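Local coordinates for protein uncharacterized conserved (Bdellovibrio bacteriovorus, PDB 7O21) that probably acts as a peptidoglycan LD-carboxypeptidase, editing the cell wall of this predatory bacterium and so giving the cell its curvature, at residues A[27-32]-A[255-260]; A[240-245]-A[271-276]. One frame throughout, in Å; residues are numbered along the deposited sequence.

Interaction 1. Residues A[27-32]-A[255-260]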
loop_
_atom_site.group_PDB
_atom_site.type_symbol
_atom_site.label_atom_id
_atom_site.label_comp_id
_atom_site.label_asym_id
_atom_site.label_seq_id
_atom_site.Cartn_x
_atom_site.Cartn_y
_atom_site.Cartn_z
ATOM N N PRO A 27 -28.961 -5.206 4.958
ATOM C CA PRO A 27 -28.055 -4.521 5.894
ATOM C C PRO A 27 -28.021 -3.020 5.637
ATOM O O PRO A 27 -27.721 -2.573 4.522
ATOM C CB PRO A 27 -26.697 -5.172 5.601
ATOM C CG PRO A 27 -26.812 -5.641 4.183
ATOM C CD PRO A 27 -28.246 -6.056 3.997
ATOM N N ALA A 28 -28.293 -2.244 6.691
ATOM C CA ALA A 28 -28.421 -0.795 6.552
ATOM C C ALA A 28 -27.130 -0.147 6.069
ATOM O O ALA A 28 -27.174 0.926 5.455
ATOM C CB ALA A 28 -28.852 -0.171 7.881
ATOM N N SER A 29 -25.984 -0.753 6.356
ATOM C CA SER A 29 -24.708 -0.104 6.085
ATOM C C SER A 29 -24.199 -0.313 4.666
ATOM O O SER A 29 -23.331 0.453 4.222
ATOM C CB SER A 29 -23.642 -0.524 7.098
ATOM O OG SER A 29 -24.029 -0.154 8.425
ATOM N N LEU A 30 -24.682 -1.328 3.950
ATOM C CA LEU A 30 -24.254 -1.567 2.576
ATOM C C LEU A 30 -25.369 -1.048 1.684
ATOM O O LEU A 30 -26.385 -1.720 1.485
ATOM C CB LEU A 30 -23.993 -3.050 2.337
ATOM C CG LEU A 30 -23.701 -3.429 0.886
ATOM C CD1 LEU A 30 -22.471 -2.695 0.343
ATOM C CD2 LEU A 30 -23.500 -4.943 0.763
ATOM N N LEU A 31 -25.187 0.167 1.164
ATOM C CA LEU A 31 -26.272 0.831 0.453
ATOM C C LEU A 31 -26.275 0.594 -1.053
ATOM O O LEU A 31 -27.349 0.582 -1.656
ATOM C CB LEU A 31 -26.282 2.333 0.765
ATOM C CG LEU A 31 -26.668 2.623 2.222
ATOM C CD1 LEU A 31 -26.491 4.098 2.529
ATOM C CD2 LEU A 31 -28.099 2.182 2.503
ATOM N N GLN A 32 -25.115 0.424 -1.684
ATOM C CA GLN A 32 -25.074 0.248 -3.132
ATOM C C GLN A 32 -23.733 -0.368 -3.500
ATOM O O GLN A 32 -22.725 -0.114 -2.838
ATOM C CB GLN A 32 -25.217 1.604 -3.842
ATOM C CG GLN A 32 -25.593 1.513 -5.320
ATOM C CD GLN A 32 -26.104 2.836 -5.851
ATOM O OE1 GLN A 32 -27.304 3.008 -6.070
ATOM N NE2 GLN A 32 -25.201 3.786 -6.025
ATOM N N VAL A 255 -21.020 2.755 1.268
ATOM C CA VAL A 255 -21.071 2.098 2.570
ATOM C C VAL A 255 -21.117 3.186 3.636
ATOM O O VAL A 255 -20.298 4.111 3.627
ATOM C CB VAL A 255 -19.855 1.186 2.794
ATOM C CG1 VAL A 255 -19.945 0.503 4.149
ATOM C CG2 VAL A 255 -19.806 0.135 1.706
ATOM N N GLN A 256 -22.063 3.059 4.567
ATOM C CA GLN A 256 -22.192 4.007 5.668
ATOM C C GLN A 256 -22.353 3.202 6.945
ATOM O O GLN A 256 -23.361 2.516 7.121
ATOM C CB GLN A 256 -23.396 4.922 5.458
ATOM C CG GLN A 256 -23.274 6.247 6.200
ATOM C CD GLN A 256 -23.452 6.104 7.699
ATOM O OE1 GLN A 256 -22.508 6.299 8.486
ATOM N NE2 GLN A 256 -24.669 5.770 8.108
ATOM N N HIS A 257 -21.363 3.276 7.826
ATOM C CA HIS A 257 -21.377 2.517 9.065
ATOM C C HIS A 257 -20.767 3.355 10.181
ATOM O O HIS A 257 -19.703 3.952 10.002
ATOM C CB HIS A 257 -20.614 1.197 8.884
ATOM C CG HIS A 257 -20.610 0.334 10.099
ATOM N ND1 HIS A 257 -19.500 0.186 10.901
ATOM C CD2 HIS A 257 -21.585 -0.413 10.659
ATOM C CE1 HIS A 257 -19.787 -0.630 11.897
ATOM N NE2 HIS A 257 -21.051 -0.996 11.783
ATOM N N ASN A 258 -21.439 3.394 11.339
ATOM C CA ASN A 258 -20.975 4.181 12.500
ATOM C C ASN A 258 -20.784 5.625 12.037
ATOM O O ASN A 258 -21.712 6.222 11.473
ATOM C CB ASN A 258 -19.749 3.541 13.144
ATOM C CG ASN A 258 -20.086 2.316 13.978
ATOM O OD1 ASN A 258 -21.223 2.137 14.387
ATOM N ND2 ASN A 258 -19.085 1.481 14.236
ATOM N N ASP A 259 -19.616 6.213 12.233
ATOM C CA ASP A 259 -19.367 7.589 11.837
ATOM C C ASP A 259 -18.915 7.728 10.388
ATOM O O ASP A 259 -18.739 8.856 9.923
ATOM C CB ASP A 259 -18.293 8.184 12.757
ATOM C CG ASP A 259 -17.003 7.344 12.790
ATOM O OD1 ASP A 259 -17.064 6.085 12.716
ATOM O OD2 ASP A 259 -15.908 7.948 12.897
ATOM N N GLN A 260 -18.745 6.630 9.663
ATOM C CA GLN A 260 -17.990 6.617 8.409
ATOM C C GLN A 260 -18.895 6.523 7.186
ATOM O O GLN A 260 -19.945 5.865 7.209
ATOM C CB GLN A 260 -17.049 5.409 8.395
ATOM C CG GLN A 260 -15.923 5.511 9.406
ATOM C CD GLN A 260 -15.121 4.242 9.510
ATOM O OE1 GLN A 260 -15.360 3.268 8.777
ATOM N NE2 GLN A 260 -14.178 4.222 10.440
#
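The imidazole of His257 meets Ser29 at its edge: Ser29 OG lies in the ring plane, 3.3 Å from His257 CD2. One face of this ring is covered by Asn258 CG, 3.5 Å above the plane and offset toward the rim, and the ring also stacks with Phe176. With CG of His257 anti to its backbone N (chi1 -178°), the ring swings alongside Ser29, bringing its CD2 edge to Ser29 OG. Ser29 OG also sits close to the backbone of the partner, 3.0 Å from Gln256 O.

The backbones are joined by a hydrogen bond from Gln256 N to Ser29 O, 2.9 Å long and fairly straight at 159°. The donor lies in the carbonyl plane on a lone pair, with a C=O...N angle of 144°. A CA-H...O contact from Val255 CA reaches the same oxygen at 3.2 Å, and a second one runs the other way, from Ser29 CA to Gln256 O at 3.1 Å.

Leu30 and Val255 form an antiparallel non-hydrogen-bonded pair. Their side chains share one face of the sheet, where Leu30 CD1 touches Val255 CG2 at 4.1 Å and Leu174 of strand 172-176 packs on both. Leu31 packs on helix 184-206, and Leu31 CD1 also reaches Gln256 CB (4.3 Å); His187 of that helix donates a hydrogen bond to Leu30 O.

Opposite Ile254 the edge strand has a classic beta bulge, with Leu31 and Gln32 sharing one partner. A type I turn leads into strand 30-32, and a type II' turn from His257 to Gln260 makes a hairpin with a two-residue loop (Asn258 and Asp259). Strand 30-32 thus borders the antiparallel sheet of the NTF2-like domain, and through Leu174 and Phe176 this border rests on a strand of the YkuD-type catalytic domain.

Interaction 2. Residues A[240-245]-A[271-276]; sequences SKYEYI and SDKHVD
Tyr242 and Ser271 make the central van der Waals contact: Ser271 OG lies over one face of the phenol ring, while Lys241 CB covers the centre of the opposite face. The tyrosine CG is anti to its own carbonyl carbon (chi1 -58°), which carries the ring alongside Ser271 and toward Lys273. There the ring and the Lys273 chain run obliquely across each other, and Tyr242 OH comes tightly against Lys273 CD at 3.0 Å. Apolar packing continues at Ile245, whose CG2 branch touches Ser271 CB at 4.0 Å.

Polar links between the segments pass through water. One molecule donates to Tyr244 O at 2.6 Å and accepts from Asp272 N at 2.8 Å. A second accepts from Tyr244 N and donates to Asp272 OD2, the latter at 3.1 Å.

Within the loop, Ser271 OG accepts from Lys273 N at 3.2 Å and, weakly, from His274 N, while Ser271 N binds His274 O. At the start of strand 275-287, Asp276 OD1 forms a salt bridge to Lys103 of the second subunit. Ser271 thus makes an ST turn in the hairpin connection between strands 260-270 and 275-287 of the NTF2-like domain, set against the exit of helix 228-241.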
loop_
_atom_site.group_PDB
_atom_site.type_symbol
_atom_site.label_atom_id
_atom_site.label_comp_id
_atom_site.label_asym_id
_atom_site.label_seq_id
_atom_site.Cartn_x
_atom_site.Cartn_y
_atom_site.Cartn_z
ATOM N N SER A 240 -10.541 29.469 -12.590
ATOM C CA SER A 240 -10.189 30.709 -13.270
ATOM C C SER A 240 -9.754 30.457 -14.708
ATOM O O SER A 240 -9.941 31.321 -15.574
ATOM C CB SER A 240 -9.085 31.438 -12.502
ATOM O OG SER A 240 -7.827 30.824 -12.709
ATOM N N LYS A 241 -9.179 29.286 -14.982
ATOM C CA LYS A 241 -8.621 28.981 -16.293
ATOM C C LYS A 241 -9.571 28.219 -17.203
ATOM O O LYS A 241 -9.513 28.395 -18.424
ATOM C CB LYS A 241 -7.323 28.180 -16.150
ATOM C CG LYS A 241 -6.252 28.888 -15.338
ATOM C CD LYS A 241 -4.874 28.286 -15.576
ATOM C CE LYS A 241 -4.668 27.004 -14.782
ATOM N NZ LYS A 241 -3.651 26.122 -15.421
ATOM N N TYR A 242 -10.439 27.378 -16.646
ATOM C CA TYR A 242 -11.311 26.504 -17.430
ATOM C C TYR A 242 -12.724 26.730 -16.920
ATOM O O TYR A 242 -13.102 26.191 -15.874
ATOM C CB TYR A 242 -10.886 25.049 -17.276
ATOM C CG TYR A 242 -9.456 24.828 -17.695
ATOM C CD1 TYR A 242 -8.997 25.294 -18.919
ATOM C CD2 TYR A 242 -8.552 24.192 -16.853
ATOM C CE1 TYR A 242 -7.682 25.112 -19.309
ATOM C CE2 TYR A 242 -7.232 24.006 -17.233
ATOM C CZ TYR A 242 -6.804 24.468 -18.463
ATOM O OH TYR A 242 -5.496 24.288 -18.851
ATOM N N GLU A 243 -13.499 27.512 -17.678
ATOM C CA GLU A 243 -14.790 27.989 -17.197
ATOM C C GLU A 243 -15.792 26.852 -17.024
ATOM O O GLU A 243 -16.559 26.840 -16.053
ATOM C CB GLU A 243 -15.345 29.038 -18.159
ATOM C CG GLU A 243 -16.551 29.788 -17.622
ATOM C CD GLU A 243 -16.966 30.945 -18.513
ATOM O OE1 GLU A 243 -16.776 32.110 -18.102
ATOM O OE2 GLU A 243 -17.494 30.696 -19.616
ATOM N N TYR A 244 -15.826 25.905 -17.956
ATOM C CA TYR A 244 -16.821 24.842 -17.938
ATOM C C TYR A 244 -16.133 23.490 -17.865
ATOM O O TYR A 244 -15.232 23.196 -18.660
ATOM C CB TYR A 244 -17.732 24.903 -19.168
ATOM C CG TYR A 244 -18.579 26.154 -19.228
ATOM C CD1 TYR A 244 -19.668 26.321 -18.383
ATOM C CD2 TYR A 244 -18.284 27.168 -20.126
ATOM C CE1 TYR A 244 -20.444 27.469 -18.435
ATOM C CE2 TYR A 244 -19.051 28.313 -20.187
ATOM C CZ TYR A 244 -20.129 28.461 -19.342
ATOM O OH TYR A 244 -20.889 29.608 -19.408
ATOM N N ILE A 245 -16.562 22.670 -16.905
ATOM C CA ILE A 245 -16.079 21.304 -16.770
ATOM C C ILE A 245 -17.269 20.358 -16.688
ATOM O O ILE A 245 -18.411 20.765 -16.459
ATOM C CB ILE A 245 -15.142 21.123 -15.554
ATOM C CG1 ILE A 245 -15.896 21.377 -14.245
ATOM C CG2 ILE A 245 -13.912 22.026 -15.675
ATOM C CD1 ILE A 245 -15.129 20.929 -12.996
ATOM N N SER A 271 -12.353 18.923 -19.016
ATOM C CA SER A 271 -12.317 20.344 -19.318
ATOM C C SER A 271 -12.015 20.497 -20.803
ATOM O O SER A 271 -11.792 19.518 -21.521
ATOM C CB SER A 271 -11.237 21.044 -18.502
ATOM O OG SER A 271 -9.965 20.644 -18.982
ATOM N N ASP A 272 -11.970 21.742 -21.268
ATOM C CA ASP A 272 -11.641 21.941 -22.676
ATOM C C ASP A 272 -10.241 21.454 -23.023
ATOM O O ASP A 272 -9.956 21.209 -24.200
ATOM C CB ASP A 272 -11.842 23.402 -23.071
ATOM C CG ASP A 272 -13.298 23.720 -23.344
ATOM O OD1 ASP A 272 -13.994 22.835 -23.896
ATOM O OD2 ASP A 272 -13.751 24.825 -22.995
ATOM N N LYS A 273 -9.369 21.287 -22.030
ATOM C CA LYS A 273 -7.995 20.861 -22.268
ATOM C C LYS A 273 -7.824 19.343 -22.269
ATOM O O LYS A 273 -7.197 18.794 -23.182
ATOM C CB LYS A 273 -7.051 21.493 -21.244
ATOM C CG LYS A 273 -5.573 21.190 -21.494
ATOM C CD LYS A 273 -4.683 22.292 -20.949
ATOM C CE LYS A 273 -3.256 22.140 -21.440
ATOM N NZ LYS A 273 -3.190 22.264 -22.921
ATOM N N HIS A 274 -8.333 18.646 -21.252
ATOM C CA HIS A 274 -8.141 17.201 -21.187
ATOM C C HIS A 274 -9.374 16.497 -20.635
ATOM O O HIS A 274 -10.249 17.102 -20.009
ATOM C CB HIS A 274 -6.895 16.762 -20.388
ATOM C CG HIS A 274 -6.231 17.856 -19.606
ATOM N ND1 HIS A 274 -6.865 18.544 -18.594
ATOM C CD2 HIS A 274 -4.969 18.344 -19.658
ATOM C CE1 HIS A 274 -6.030 19.425 -18.074
ATOM N NE2 HIS A 274 -4.872 19.325 -18.703
ATOM N N VAL A 275 -9.420 15.194 -20.902
ATOM C CA VAL A 275 -10.380 14.267 -20.318
ATOM C C VAL A 275 -9.563 13.196 -19.614
ATOM O O VAL A 275 -8.560 12.713 -20.149
ATOM C CB VAL A 275 -11.266 13.612 -21.398
ATOM C CG1 VAL A 275 -12.172 12.549 -20.770
ATOM C CG2 VAL A 275 -12.092 14.664 -22.128
ATOM N N ASP A 276 -9.971 12.836 -18.404
ATOM C CA ASP A 276 -9.356 11.692 -17.752
ATOM C C ASP A 276 -10.406 10.839 -17.050
ATOM O O ASP A 276 -11.482 11.314 -16.675
ATOM C CB ASP A 276 -8.191 12.063 -16.808
ATOM C CG ASP A 276 -8.596 13.031 -15.730
ATOM O OD1 ASP A 276 -9.435 12.669 -14.880
ATOM O OD2 ASP A 276 -8.053 14.154 -15.707
HETATM O O HOH W 1 -12.902 23.854 -19.719
HETATM O O HOH W 2 -14.925 26.357 -20.604
#

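Both contacts belong to the same antiparallel sheet but lie far apart on it, with centres 34 Å apart and nearest atoms about 19 Å apart. Interaction 1 is buried near the middle of the chain, where the sheet border meets the catalytic domain; interaction 2 is a partly buried contact at the periphery, between a helix exit and a hairpin loop. The chemistry follows this placement: a direct backbone bond and beta pairing in 27-32/255-260, water bridges and one tyrosine ring in 240-245/271-276. Strand 246-257 runs from just after Ile245 to His257, so it spans the distance between them.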